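Aromatic amino acid beta-eliminating lyase/threonine aldolase (Exiguobacterium sibiricum, PDB 3LWS) is a two-chain pyridoxal-phosphate-linked enzyme of the beta-eliminating lyase family, built on the fold it shares with the aminotransferases. Local coordinates at residues E306-E311 and A350-A355; R89-H94 and H111-I116; L179-P184 and V286-H291; D58-D63 and G213-G218; G14-H19 and D335-L340. All coordinates share one frame; numbering follows the deposited sequence.

Interaction 1: E306-E311 and A350-A355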
# COMPACT_ATOMS: atom_id res chain seq x y z
N GLU A 306 23.39 -17.81 -21.84
CA GLU A 306 24.35 -16.78 -21.51
C GLU A 306 25.09 -16.34 -22.78
O GLU A 306 25.11 -15.19 -23.11
CB GLU A 306 25.37 -17.30 -20.48
CG GLU A 306 26.54 -16.31 -20.20
CD GLU A 306 27.66 -16.88 -19.33
OE1 GLU A 306 28.26 -17.93 -19.69
OE2 GLU A 306 27.96 -16.26 -18.30
N GLN A 307 25.70 -17.30 -23.47
CA GLN A 307 26.48 -17.02 -24.66
C GLN A 307 25.61 -16.32 -25.71
O GLN A 307 25.91 -15.20 -26.13
CB GLN A 307 27.09 -18.31 -25.19
CG GLN A 307 28.06 -18.08 -26.35
CD GLN A 307 28.76 -19.35 -26.84
OE1 GLN A 307 28.28 -20.47 -26.67
NE2 GLN A 307 29.90 -19.16 -27.49
N VAL A 308 24.49 -16.96 -26.05
CA VAL A 308 23.50 -16.39 -26.99
C VAL A 308 23.19 -14.94 -26.67
O VAL A 308 23.26 -14.07 -27.55
CB VAL A 308 22.18 -17.22 -27.00
CG1 VAL A 308 21.06 -16.47 -27.70
CG2 VAL A 308 22.39 -18.58 -27.65
N GLN A 309 22.88 -14.68 -25.40
CA GLN A 309 22.45 -13.37 -24.96
C GLN A 309 23.57 -12.35 -24.95
O GLN A 309 23.38 -11.22 -25.42
CB GLN A 309 21.68 -13.44 -23.61
CG GLN A 309 20.37 -14.22 -23.79
CD GLN A 309 19.50 -14.41 -22.57
OE1 GLN A 309 18.31 -14.63 -22.73
NE2 GLN A 309 20.06 -14.32 -21.36
N GLU A 310 24.75 -12.74 -24.46
CA GLU A 310 25.94 -11.87 -24.46
C GLU A 310 26.20 -11.35 -25.85
O GLU A 310 26.33 -10.15 -26.04
CB GLU A 310 27.19 -12.61 -23.95
CG GLU A 310 27.27 -12.73 -22.44
CD GLU A 310 28.38 -13.68 -21.96
OE1 GLU A 310 29.09 -14.29 -22.81
OE2 GLU A 310 28.53 -13.81 -20.73
N GLU A 311 26.23 -12.27 -26.81
CA GLU A 311 26.63 -11.97 -28.17
C GLU A 311 25.62 -11.13 -28.92
O GLU A 311 26.00 -10.12 -29.53
CB GLU A 311 26.88 -13.25 -28.96
CG GLU A 311 28.13 -14.00 -28.52
CD GLU A 311 28.26 -15.34 -29.18
OE1 GLU A 311 27.69 -15.51 -30.28
OE2 GLU A 311 28.92 -16.22 -28.61
N ALA A 350 18.59 -17.12 -35.00
CA ALA A 350 19.58 -17.99 -35.66
C ALA A 350 20.68 -18.38 -34.65
O ALA A 350 21.10 -19.55 -34.56
CB ALA A 350 20.19 -17.31 -36.90
N ARG A 351 21.12 -17.38 -33.88
CA ARG A 351 22.11 -17.64 -32.84
C ARG A 351 21.60 -18.58 -31.76
O ARG A 351 22.35 -19.44 -31.28
CB ARG A 351 22.61 -16.35 -32.21
CG ARG A 351 23.80 -16.57 -31.24
CD ARG A 351 25.05 -17.21 -31.92
NE ARG A 351 26.03 -17.66 -30.92
CZ ARG A 351 26.04 -18.86 -30.34
NH1 ARG A 351 25.16 -19.81 -30.66
NH2 ARG A 351 26.97 -19.13 -29.42
N LEU A 352 20.33 -18.42 -31.38
CA LEU A 352 19.68 -19.32 -30.45
C LEU A 352 19.56 -20.70 -31.09
O LEU A 352 19.85 -21.70 -30.44
CB LEU A 352 18.32 -18.77 -30.00
CG LEU A 352 17.52 -19.67 -29.04
CD1 LEU A 352 18.27 -19.84 -27.70
CD2 LEU A 352 16.12 -19.12 -28.84
N ARG A 353 19.18 -20.76 -32.37
CA ARG A 353 19.14 -22.03 -33.11
C ARG A 353 20.49 -22.75 -33.12
O ARG A 353 20.53 -23.97 -33.00
CB ARG A 353 18.64 -21.83 -34.55
CG ARG A 353 17.19 -22.23 -34.77
CD ARG A 353 16.72 -22.15 -36.23
NE ARG A 353 16.07 -20.87 -36.50
CZ ARG A 353 16.62 -19.82 -37.12
NH1 ARG A 353 17.83 -19.86 -37.65
NH2 ARG A 353 15.91 -18.73 -37.24
N GLN A 354 21.58 -22.00 -33.26
CA GLN A 354 22.94 -22.57 -33.17
C GLN A 354 23.23 -23.22 -31.79
O GLN A 354 23.98 -24.16 -31.72
CB GLN A 354 24.02 -21.51 -33.44
CG GLN A 354 24.38 -21.28 -34.90
CD GLN A 354 25.59 -20.33 -35.05
OE1 GLN A 354 26.23 -19.93 -34.07
NE2 GLN A 354 25.89 -19.98 -36.29
N ALA A 355 22.66 -22.68 -30.71
CA ALA A 355 22.83 -23.25 -29.36
C ALA A 355 22.04 -24.53 -29.10
O ALA A 355 22.46 -25.33 -28.27
CB ALA A 355 22.49 -22.23 -28.29
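Arg351 and Val308 carry this pairing of two nearly antiparallel helices, whose segment axes run 9.5 Å apart at 158°. The arginine leaves its helix with CG anti to the backbone N (chi1 -172°), then bends at chi2, which brings the guanidinium alongside helix 306-311 near Gln307 and Glu311. There NE donates to Glu311 OE1 at 2.8 Å in a salt bridge with an N-H...O angle of 165°. The oxygen lies almost in the guanidinium plane, yet the nitrogen meets it from above the carboxylate plane, because the two flat groups are twisted against each other. Gln307 stands at another part of the guanidinium edge, with its CD 3.1 Å from Arg351 NH2 and its amide turned steeply to the guanidinium. Gln307 NE2 also makes a weak hydrogen bond to Glu311 OE2, a light brace on the carboxylate that holds the arginine. Below this polar layer Val308 is buried between the helices. Its CG2 reaches the CB of Ala355 at 3.7 Å and also touches the Arg351 carbonyl oxygen, while CG1 lies 4.3 Å from Leu352 CB. The charged groups thus lie toward solvent and the methyls toward the protein interior. On the inner side Val308 and Leu352 both pack on Phe316, Leu352 also meets Leu275 and Leu305, and helix 4-10 lies against Gln309 of helix 298-312.

Interaction 2: R89-H94 and H111-I116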
# COMPACT_ATOMS: atom_id res chain seq x y z
N ARG A 89 -16.79 -21.22 6.29
CA ARG A 89 -15.37 -20.90 6.40
C ARG A 89 -14.46 -21.68 5.45
O ARG A 89 -13.27 -21.75 5.68
CB ARG A 89 -14.92 -21.11 7.83
CG ARG A 89 -15.60 -20.12 8.77
CD ARG A 89 -15.14 -20.28 10.16
NE ARG A 89 -15.45 -19.08 10.92
CZ ARG A 89 -14.91 -18.78 12.09
NH1 ARG A 89 -14.07 -19.62 12.65
NH2 ARG A 89 -15.22 -17.66 12.70
N THR A 90 -15.01 -22.26 4.40
CA THR A 90 -14.20 -23.02 3.45
C THR A 90 -14.31 -22.41 2.06
O THR A 90 -15.40 -22.09 1.61
CB THR A 90 -14.59 -24.52 3.42
OG1 THR A 90 -14.36 -25.09 4.72
CG2 THR A 90 -13.77 -25.29 2.37
N VAL A 91 -13.17 -22.26 1.39
CA VAL A 91 -13.11 -21.76 0.02
C VAL A 91 -12.37 -22.81 -0.82
O VAL A 91 -11.61 -23.62 -0.29
CB VAL A 91 -12.45 -20.37 -0.06
CG1 VAL A 91 -13.19 -19.36 0.84
CG2 VAL A 91 -10.98 -20.45 0.30
N ALA A 92 -12.62 -22.82 -2.12
CA ALA A 92 -11.93 -23.72 -2.99
C ALA A 92 -11.28 -22.99 -4.20
O ALA A 92 -11.80 -21.98 -4.73
CB ALA A 92 -12.86 -24.85 -3.45
N TYR A 93 -10.14 -23.51 -4.61
CA TYR A 93 -9.41 -23.00 -5.75
C TYR A 93 -8.34 -24.00 -6.21
O TYR A 93 -8.18 -25.07 -5.60
CB TYR A 93 -8.80 -21.61 -5.45
CG TYR A 93 -8.02 -21.44 -4.15
CD1 TYR A 93 -7.02 -22.30 -3.79
CD2 TYR A 93 -8.27 -20.35 -3.32
CE1 TYR A 93 -6.28 -22.13 -2.61
CE2 TYR A 93 -7.50 -20.15 -2.14
CZ TYR A 93 -6.52 -21.08 -1.81
OH TYR A 93 -5.76 -20.95 -0.69
N HIS A 94 -7.66 -23.67 -7.30
CA HIS A 94 -6.54 -24.48 -7.84
C HIS A 94 -5.39 -24.61 -6.80
O HIS A 94 -5.13 -23.66 -6.07
CB HIS A 94 -6.02 -23.81 -9.14
CG HIS A 94 -5.09 -24.67 -9.94
ND1 HIS A 94 -3.72 -24.71 -9.73
CD2 HIS A 94 -5.34 -25.55 -10.95
CE1 HIS A 94 -3.18 -25.58 -10.56
NE2 HIS A 94 -4.14 -26.09 -11.32
N HIS A 111 -7.51 -14.94 8.63
CA HIS A 111 -8.92 -15.26 8.72
C HIS A 111 -9.10 -16.74 9.06
O HIS A 111 -8.26 -17.58 8.69
CB HIS A 111 -9.62 -14.95 7.39
CG HIS A 111 -9.31 -13.59 6.88
ND1 HIS A 111 -10.03 -12.47 7.24
CD2 HIS A 111 -8.31 -13.16 6.08
CE1 HIS A 111 -9.50 -11.41 6.67
NE2 HIS A 111 -8.44 -11.80 5.97
N PRO A 112 -10.19 -17.09 9.79
CA PRO A 112 -10.39 -18.50 10.13
C PRO A 112 -10.98 -19.20 8.91
O PRO A 112 -12.14 -19.58 8.90
CB PRO A 112 -11.37 -18.42 11.32
CG PRO A 112 -12.13 -17.19 11.12
CD PRO A 112 -11.17 -16.22 10.46
N ILE A 113 -10.17 -19.33 7.86
CA ILE A 113 -10.63 -19.86 6.60
C ILE A 113 -9.76 -21.04 6.12
O ILE A 113 -8.51 -21.03 6.24
CB ILE A 113 -10.79 -18.76 5.52
CG1 ILE A 113 -11.89 -17.76 5.92
CG2 ILE A 113 -11.11 -19.39 4.17
CD1 ILE A 113 -12.02 -16.57 5.03
N GLU A 114 -10.44 -22.08 5.64
CA GLU A 114 -9.77 -23.29 5.16
C GLU A 114 -9.98 -23.39 3.67
O GLU A 114 -10.94 -22.86 3.15
CB GLU A 114 -10.33 -24.53 5.88
CG GLU A 114 -10.02 -24.49 7.37
CD GLU A 114 -10.51 -25.72 8.16
OE1 GLU A 114 -11.39 -26.48 7.68
OE2 GLU A 114 -9.97 -25.91 9.29
N THR A 115 -9.05 -24.06 2.99
CA THR A 115 -9.07 -24.14 1.55
C THR A 115 -9.06 -25.60 1.07
O THR A 115 -8.33 -26.42 1.61
CB THR A 115 -7.89 -23.31 0.97
OG1 THR A 115 -6.65 -23.94 1.27
CG2 THR A 115 -7.83 -21.92 1.60
N ILE A 116 -9.93 -25.91 0.12
CA ILE A 116 -9.91 -27.19 -0.58
C ILE A 116 -9.23 -26.93 -1.89
O ILE A 116 -9.66 -26.02 -2.62
CB ILE A 116 -11.32 -27.72 -0.89
CG1 ILE A 116 -12.06 -28.08 0.40
CG2 ILE A 116 -11.27 -28.92 -1.89
CD1 ILE A 116 -13.55 -28.33 0.21
O HOH W 1 -13.28 -27.20 6.03
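Thr90, Val91 and Ala92 pair with Glu114, Thr115 and Ile116 as parallel strands at one edge of the seven-stranded mixed sheet. Four backbone hydrogen bonds hold the ladder, from Glu114 N to Arg89 O at 2.8 Å through to Tyr93 N on Ile116 O at 3.2 Å. On one face Thr90 CG2 meets Ile116 CD1 at 3.7 Å, and a water bridges Thr90 OG1 to Glu114 OE1, donating to the carboxylate. On the other face Val91 CG2 packs on Thr115 CG2. Tyr93, with CG between its backbone N and carbonyl carbon (chi1 48°), swings its ring back over this face, and its OH comes 3.2 Å from Thr115 CG2. That hydroxyl and Thr115 OG1 both bond to Glu100. Before the strands begin, Pro112 covers one face of the Arg89 guanidinium, with Pro112 CG 3.3 Å above the plane and over its centre. Helices 98-101 and 106-110 form the beta-alpha-beta crossover linking the two strands; helix 71-86 packs on Val91 and Ile113, and strand 138-142 continues the sheet beyond 90-93.

Interaction 3: L179-P184 and V286-H291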
# COMPACT_ATOMS: atom_id res chain seq x y z
N LEU A 179 -6.73 -10.76 -16.77
CA LEU A 179 -7.98 -10.80 -17.57
C LEU A 179 -7.86 -10.11 -18.93
O LEU A 179 -8.36 -10.63 -19.93
CB LEU A 179 -9.18 -10.21 -16.84
CG LEU A 179 -10.54 -10.14 -17.62
CD1 LEU A 179 -11.10 -11.46 -17.92
CD2 LEU A 179 -11.57 -9.39 -16.81
N PHE A 180 -7.22 -8.95 -18.99
CA PHE A 180 -7.13 -8.22 -20.27
C PHE A 180 -6.42 -9.06 -21.31
O PHE A 180 -6.83 -9.08 -22.48
CB PHE A 180 -6.46 -6.86 -20.07
CG PHE A 180 -7.18 -6.00 -19.08
CD1 PHE A 180 -8.42 -5.44 -19.40
CD2 PHE A 180 -6.68 -5.82 -17.80
CE1 PHE A 180 -9.16 -4.69 -18.47
CE2 PHE A 180 -7.40 -5.05 -16.86
CZ PHE A 180 -8.64 -4.48 -17.21
N GLU A 181 -5.44 -9.84 -20.85
CA GLU A 181 -4.61 -10.65 -21.70
C GLU A 181 -5.41 -11.74 -22.36
O GLU A 181 -5.01 -12.21 -23.43
CB GLU A 181 -3.44 -11.28 -20.92
CG GLU A 181 -2.41 -10.31 -20.40
CD GLU A 181 -2.73 -9.72 -19.03
OE1 GLU A 181 -3.91 -9.41 -18.79
OE2 GLU A 181 -1.79 -9.57 -18.21
N MSE A 182 -6.50 -12.16 -21.71
CA MSE A 182 -7.35 -13.26 -22.18
C MSE A 182 -8.46 -12.85 -23.17
O MSE A 182 -9.06 -13.72 -23.81
CB MSE A 182 -8.01 -13.96 -21.00
CG MSE A 182 -7.10 -14.74 -20.13
SE MSE A 182 -6.19 -16.15 -21.11
CE MSE A 182 -7.55 -16.93 -22.24
N LEU A 183 -8.74 -11.56 -23.27
CA LEU A 183 -9.86 -11.10 -24.08
C LEU A 183 -9.71 -11.38 -25.60
O LEU A 183 -10.66 -11.80 -26.22
CB LEU A 183 -10.22 -9.63 -23.75
CG LEU A 183 -10.58 -9.40 -22.27
CD1 LEU A 183 -11.05 -7.98 -21.97
CD2 LEU A 183 -11.60 -10.38 -21.76
N PRO A 184 -8.50 -11.22 -26.18
CA PRO A 184 -8.38 -11.56 -27.59
C PRO A 184 -8.82 -12.99 -27.89
O PRO A 184 -9.60 -13.22 -28.80
CB PRO A 184 -6.89 -11.34 -27.87
CG PRO A 184 -6.51 -10.33 -26.92
CD PRO A 184 -7.26 -10.63 -25.68
N VAL A 286 -2.79 -19.16 -25.31
CA VAL A 286 -4.14 -18.64 -25.44
C VAL A 286 -4.16 -17.19 -24.96
O VAL A 286 -5.23 -16.64 -24.71
CB VAL A 286 -5.21 -19.52 -24.67
CG1 VAL A 286 -5.30 -20.91 -25.25
CG2 VAL A 286 -4.97 -19.56 -23.13
N SER A 287 -2.97 -16.58 -24.83
CA SER A 287 -2.78 -15.24 -24.32
C SER A 287 -1.37 -14.77 -24.67
O SER A 287 -0.69 -15.36 -25.50
CB SER A 287 -2.94 -15.24 -22.82
OG SER A 287 -1.86 -15.91 -22.22
N ASN A 288 -0.89 -13.72 -24.00
CA ASN A 288 0.45 -13.22 -24.23
C ASN A 288 1.53 -14.06 -23.54
O ASN A 288 2.70 -13.75 -23.68
CB ASN A 288 0.60 -11.77 -23.78
CG ASN A 288 0.43 -11.60 -22.31
OD1 ASN A 288 -0.39 -12.28 -21.71
ND2 ASN A 288 1.24 -10.73 -21.72
N MSE A 289 1.13 -15.09 -22.80
CA MSE A 289 2.07 -15.82 -21.96
C MSE A 289 2.14 -17.28 -22.31
O MSE A 289 1.20 -17.86 -22.87
CB MSE A 289 1.70 -15.63 -20.49
CG MSE A 289 0.58 -16.55 -20.00
SE MSE A 289 0.48 -16.57 -18.07
CE MSE A 289 2.09 -17.61 -17.67
N PHE A 290 3.26 -17.87 -21.93
CA PHE A 290 3.45 -19.30 -21.88
C PHE A 290 4.65 -19.63 -20.99
O PHE A 290 5.42 -18.73 -20.61
CB PHE A 290 3.64 -19.88 -23.29
CG PHE A 290 4.72 -19.22 -24.10
CD1 PHE A 290 4.43 -18.15 -24.94
CD2 PHE A 290 6.04 -19.69 -24.06
CE1 PHE A 290 5.43 -17.56 -25.73
CE2 PHE A 290 7.03 -19.11 -24.83
CZ PHE A 290 6.73 -18.05 -25.68
N HIS A 291 4.83 -20.90 -20.66
CA HIS A 291 6.09 -21.31 -20.04
C HIS A 291 6.97 -21.95 -21.07
O HIS A 291 6.49 -22.64 -21.96
CB HIS A 291 5.89 -22.22 -18.84
CG HIS A 291 5.32 -21.53 -17.64
ND1 HIS A 291 4.96 -22.21 -16.50
CD2 HIS A 291 5.04 -20.22 -17.40
CE1 HIS A 291 4.47 -21.35 -15.62
NE2 HIS A 291 4.52 -20.14 -16.13
O HOH W 2 0.65 -10.65 -18.71
O HOH W 3 -5.95 -13.98 -25.23
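Glu181 and Asn288 make the tight part of this contact: Glu181 CG sits 3.1 Å from Asn288 OD1, and CB is only slightly farther. The carboxylate itself bends away at chi2 (87°), leaving its methylene carbons against the amide oxygen. Beside them selenomethionine Met182 folds back on itself, bringing CE to 3.4 Å from the Val286 carbonyl oxygen and 3.8 Å from Val286 CG2, with SE against Ser287 CB. Helix 179-186 follows a strand of the central mixed sheet, whereas 286-291 leads into the four-stranded antiparallel sheet, which places the contact where the two sheet-bearing halves of this aminotransferase-type fold meet. An ST turn, Met289 N to Ser287 OG, shapes the entry to that strand. Elsewhere the fit is looser and filled by water. One molecule donates to both Glu181 O and Val286 O; another donates to Glu181 OE2 and accepts from Asn288 ND2 at 3.1 Å. Asn288 ND2 also bonds to Val333 O, and Glu181 OE2 has a weak bond from Gly207 N, next to Lys206, which carries the pyridoxal phosphate.

Interaction 4: D58-D63 and G213-G218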
# COMPACT_ATOMS: atom_id res chain seq x y z
N ASP A 58 -17.72 0.22 -14.28
CA ASP A 58 -18.32 0.17 -15.61
C ASP A 58 -17.63 -0.80 -16.53
O ASP A 58 -18.29 -1.54 -17.23
CB ASP A 58 -18.25 1.55 -16.29
CG ASP A 58 -19.26 2.53 -15.74
OD1 ASP A 58 -20.18 2.13 -14.98
OD2 ASP A 58 -19.13 3.72 -16.11
N VAL A 59 -16.29 -0.80 -16.53
CA VAL A 59 -15.54 -1.67 -17.44
C VAL A 59 -15.83 -3.13 -17.13
O VAL A 59 -15.95 -3.95 -18.03
CB VAL A 59 -14.02 -1.46 -17.37
CG1 VAL A 59 -13.30 -2.59 -18.09
CG2 VAL A 59 -13.66 -0.10 -17.94
N LEU A 60 -15.96 -3.44 -15.85
CA LEU A 60 -16.28 -4.82 -15.47
C LEU A 60 -17.79 -5.07 -15.36
O LEU A 60 -18.19 -6.18 -15.14
CB LEU A 60 -15.57 -5.17 -14.16
CG LEU A 60 -14.04 -5.06 -14.23
CD1 LEU A 60 -13.39 -5.14 -12.84
CD2 LEU A 60 -13.45 -6.11 -15.15
N GLY A 61 -18.62 -4.04 -15.51
CA GLY A 61 -20.09 -4.20 -15.44
C GLY A 61 -20.60 -4.61 -14.07
O GLY A 61 -21.53 -5.39 -13.97
N MSE A 62 -19.99 -4.06 -13.02
CA MSE A 62 -20.36 -4.33 -11.63
C MSE A 62 -20.89 -3.05 -11.00
O MSE A 62 -20.56 -1.95 -11.46
CB MSE A 62 -19.13 -4.76 -10.81
CG MSE A 62 -18.50 -6.12 -11.27
SE MSE A 62 -19.58 -7.69 -10.84
CE MSE A 62 -19.30 -8.50 -12.59
N ASP A 63 -21.66 -3.21 -9.92
CA ASP A 63 -22.32 -2.11 -9.23
C ASP A 63 -21.29 -1.09 -8.71
O ASP A 63 -21.54 0.10 -8.67
CB ASP A 63 -23.09 -2.61 -7.99
CG ASP A 63 -24.38 -3.39 -8.32
OD1 ASP A 63 -24.75 -3.54 -9.51
OD2 ASP A 63 -25.01 -3.85 -7.33
N GLY A 213 -0.95 -1.97 -7.82
CA GLY A 213 -2.31 -1.63 -7.52
C GLY A 213 -3.32 -2.52 -8.20
O GLY A 213 -3.01 -3.19 -9.20
N ALA A 214 -4.54 -2.51 -7.66
CA ALA A 214 -5.59 -3.48 -8.04
C ALA A 214 -6.97 -2.88 -7.95
O ALA A 214 -7.19 -1.89 -7.25
CB ALA A 214 -5.50 -4.70 -7.13
N ILE A 215 -7.92 -3.47 -8.67
CA ILE A 215 -9.34 -3.19 -8.49
C ILE A 215 -10.08 -4.48 -8.09
O ILE A 215 -9.90 -5.48 -8.69
CB ILE A 215 -9.99 -2.56 -9.77
CG1 ILE A 215 -9.73 -1.06 -9.87
CG2 ILE A 215 -11.46 -2.83 -9.79
CD1 ILE A 215 -10.59 -0.17 -8.97
N LEU A 216 -10.87 -4.40 -7.02
CA LEU A 216 -11.81 -5.44 -6.61
C LEU A 216 -13.20 -4.90 -6.90
O LEU A 216 -13.55 -3.84 -6.39
CB LEU A 216 -11.71 -5.66 -5.09
CG LEU A 216 -12.77 -6.61 -4.51
CD1 LEU A 216 -12.64 -8.01 -5.16
CD2 LEU A 216 -12.61 -6.65 -2.95
N ALA A 217 -13.96 -5.60 -7.73
CA ALA A 217 -15.28 -5.10 -8.13
C ALA A 217 -16.35 -6.16 -7.87
O ALA A 217 -16.10 -7.37 -7.89
CB ALA A 217 -15.26 -4.66 -9.58
N GLY A 218 -17.56 -5.67 -7.65
CA GLY A 218 -18.71 -6.53 -7.33
C GLY A 218 -19.95 -5.74 -6.94
O GLY A 218 -20.05 -4.56 -7.26
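Met62 and Leu60 lie against Ala217 and Gly218 just where helix 49-60 ends in a Schellman motif, with Gly61, at positive phi, as its C-prime residue. The turn leads into strand 64-68 and brings the chain against its antiparallel neighbour 214-218 in the central sheet, and selenomethionine Met62 is the first side chain beyond it. Its CB rests on the strand backbone, 3.6 Å from Gly218 N and 3.7 Å from Gly218 O. CG lies anti to the carbonyl carbon (chi1 -65°), which carries it along the strand to the CB of Ala217 at 3.9 Å, with Gly218 N also near. The chain then bends, and SE settles 3.8 Å from Gly218 CA; CE turns away from the strand. Ile200 of the next strand and Ala194 of helix 190-194 also border Met62. From the last turn of the helix Leu60 comes in beside it, its CD1 placed 4.3 Å from Ile215 CG2 and 3.8 Å from Ala217 CB.

Interaction 5: G14-H19 and D335-L340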
# COMPACT_ATOMS: atom_id res chain seq x y z
N GLY A 14 17.50 -5.43 -25.94
CA GLY A 14 16.08 -5.70 -26.20
C GLY A 14 15.70 -7.06 -25.69
O GLY A 14 16.58 -7.90 -25.47
N GLN A 15 14.41 -7.29 -25.51
CA GLN A 15 13.90 -8.52 -24.93
C GLN A 15 12.64 -8.95 -25.65
O GLN A 15 11.90 -8.09 -26.19
CB GLN A 15 13.54 -8.34 -23.45
CG GLN A 15 14.67 -7.89 -22.58
CD GLN A 15 14.82 -6.38 -22.56
OE1 GLN A 15 13.82 -5.66 -22.53
NE2 GLN A 15 16.07 -5.90 -22.58
N ILE A 16 12.39 -10.27 -25.64
CA ILE A 16 11.15 -10.81 -26.15
C ILE A 16 9.99 -10.63 -25.14
O ILE A 16 8.83 -10.49 -25.54
CB ILE A 16 11.28 -12.29 -26.60
CG1 ILE A 16 11.70 -13.18 -25.44
CG2 ILE A 16 12.30 -12.38 -27.76
CD1 ILE A 16 11.70 -14.66 -25.75
N SER A 17 10.31 -10.64 -23.85
CA SER A 17 9.29 -10.61 -22.82
C SER A 17 9.28 -9.28 -22.16
O SER A 17 10.27 -8.56 -22.16
CB SER A 17 9.51 -11.67 -21.75
OG SER A 17 10.73 -11.41 -21.05
N GLY A 18 8.13 -8.95 -21.58
CA GLY A 18 7.97 -7.72 -20.83
C GLY A 18 7.80 -6.44 -21.60
O GLY A 18 7.62 -6.41 -22.83
N HIS A 19 7.88 -5.37 -20.83
CA HIS A 19 7.60 -4.05 -21.32
C HIS A 19 8.82 -3.16 -21.37
O HIS A 19 8.70 -2.03 -21.82
CB HIS A 19 6.57 -3.40 -20.41
CG HIS A 19 5.18 -3.87 -20.66
ND1 HIS A 19 4.62 -3.89 -21.91
CD2 HIS A 19 4.23 -4.32 -19.81
CE1 HIS A 19 3.39 -4.36 -21.84
NE2 HIS A 19 3.13 -4.64 -20.57
N ASP A 335 5.39 -4.65 -24.61
CA ASP A 335 5.89 -3.65 -25.56
C ASP A 335 7.31 -3.95 -26.05
O ASP A 335 7.67 -3.56 -27.14
CB ASP A 335 5.84 -2.24 -24.95
CG ASP A 335 4.44 -1.64 -24.97
OD1 ASP A 335 3.57 -2.12 -25.72
OD2 ASP A 335 4.22 -0.67 -24.24
N ALA A 336 8.10 -4.68 -25.26
CA ALA A 336 9.48 -4.93 -25.62
C ALA A 336 9.68 -5.67 -26.94
O ALA A 336 10.51 -5.23 -27.76
CB ALA A 336 10.22 -5.61 -24.48
N TYR A 337 8.93 -6.75 -27.16
CA TYR A 337 9.04 -7.55 -28.36
C TYR A 337 8.85 -6.71 -29.63
O TYR A 337 9.61 -6.84 -30.57
CB TYR A 337 8.03 -8.69 -28.40
CG TYR A 337 8.20 -9.63 -29.58
CD1 TYR A 337 9.30 -10.46 -29.66
CD2 TYR A 337 7.27 -9.67 -30.62
CE1 TYR A 337 9.47 -11.32 -30.72
CE2 TYR A 337 7.42 -10.53 -31.68
CZ TYR A 337 8.53 -11.35 -31.72
OH TYR A 337 8.75 -12.22 -32.74
N GLY A 338 7.82 -5.88 -29.63
CA GLY A 338 7.50 -5.05 -30.81
C GLY A 338 8.54 -4.00 -31.14
O GLY A 338 8.48 -3.38 -32.19
N GLU A 339 9.51 -3.78 -30.25
CA GLU A 339 10.64 -2.87 -30.51
C GLU A 339 11.83 -3.62 -31.14
O GLU A 339 12.85 -3.03 -31.47
CB GLU A 339 11.01 -2.13 -29.22
CG GLU A 339 9.90 -1.09 -28.79
CD GLU A 339 9.98 -0.60 -27.34
OE1 GLU A 339 11.08 -0.68 -26.74
OE2 GLU A 339 8.94 -0.12 -26.79
N LEU A 340 11.71 -4.93 -31.31
CA LEU A 340 12.73 -5.71 -32.02
C LEU A 340 12.39 -5.74 -33.48
O LEU A 340 11.34 -6.25 -33.87
CB LEU A 340 12.79 -7.14 -31.50
CG LEU A 340 12.89 -7.31 -29.99
CD1 LEU A 340 13.05 -8.78 -29.68
CD2 LEU A 340 14.02 -6.47 -29.39
O HOH W 4 13.12 -4.87 -26.69
O HOH W 5 7.58 -8.06 -24.86
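His19 and Asp335 open a contact between the chain's N-terminal part and the helix-like turn 335-338, which follows strand 326-332 of the four-stranded antiparallel sheet. Two direct hydrogen bonds join them. Asp335 N donates to His19 ND1 at 2.9 Å with an N-H...N angle of 169°, coming in somewhat tilted from the ring plane, and Ala336 N donates to Gly18 O at 3.0 Å. His19 NE2 bonds to Gly207 O, which fixes the ring from its far side, while the Asp335 carboxylate has its own partners in Arg254, Arg257 and Tyr261. Water adds a second layer. One molecule accepts from Gln15 N and donates to Ala336 O; another accepts from Tyr337 N and lies close to Ile16 O and Gly18 O. Van der Waals packing, partly onto backbone carbonyls, makes up the third group. Ala336 CB points into the bend of 14-19, 3.2 Å from Gly18 O. Tyr337 has CG anti to its backbone N (chi1 -174°), which lays CD1 4.0 Å from Ile16 CG2; Leu268 of helix 258-273 touches both side chains. Leu340 lies alongside strand 14-15, with CD1 3.7 Å from Gln15 O and CD2 3.9 Å from Gly14 CA.

Interactions 3 and 4 are the buried pair, and they touch where Leu179 packs on Leu60; interaction 4 sets side chains on backbone and methyls, whereas interaction 3 adds a carbon-to-amide contact and bridging waters. Interactions 2 and 4 reach the same central sheet, one through backbone pairing at its edge, the other through a helix end laid on a strand; their centres are about 23 Å apart. Interaction 1, partly exposed and about 46 Å from interaction 2 between centres, combines a salt bridge near the surface with buried methyl packing. Interaction 5 joins sequence-distant ends by mixed polar and apolar contacts, and shares Gly207, the residue after Lys206, as an outside partner with interaction 3.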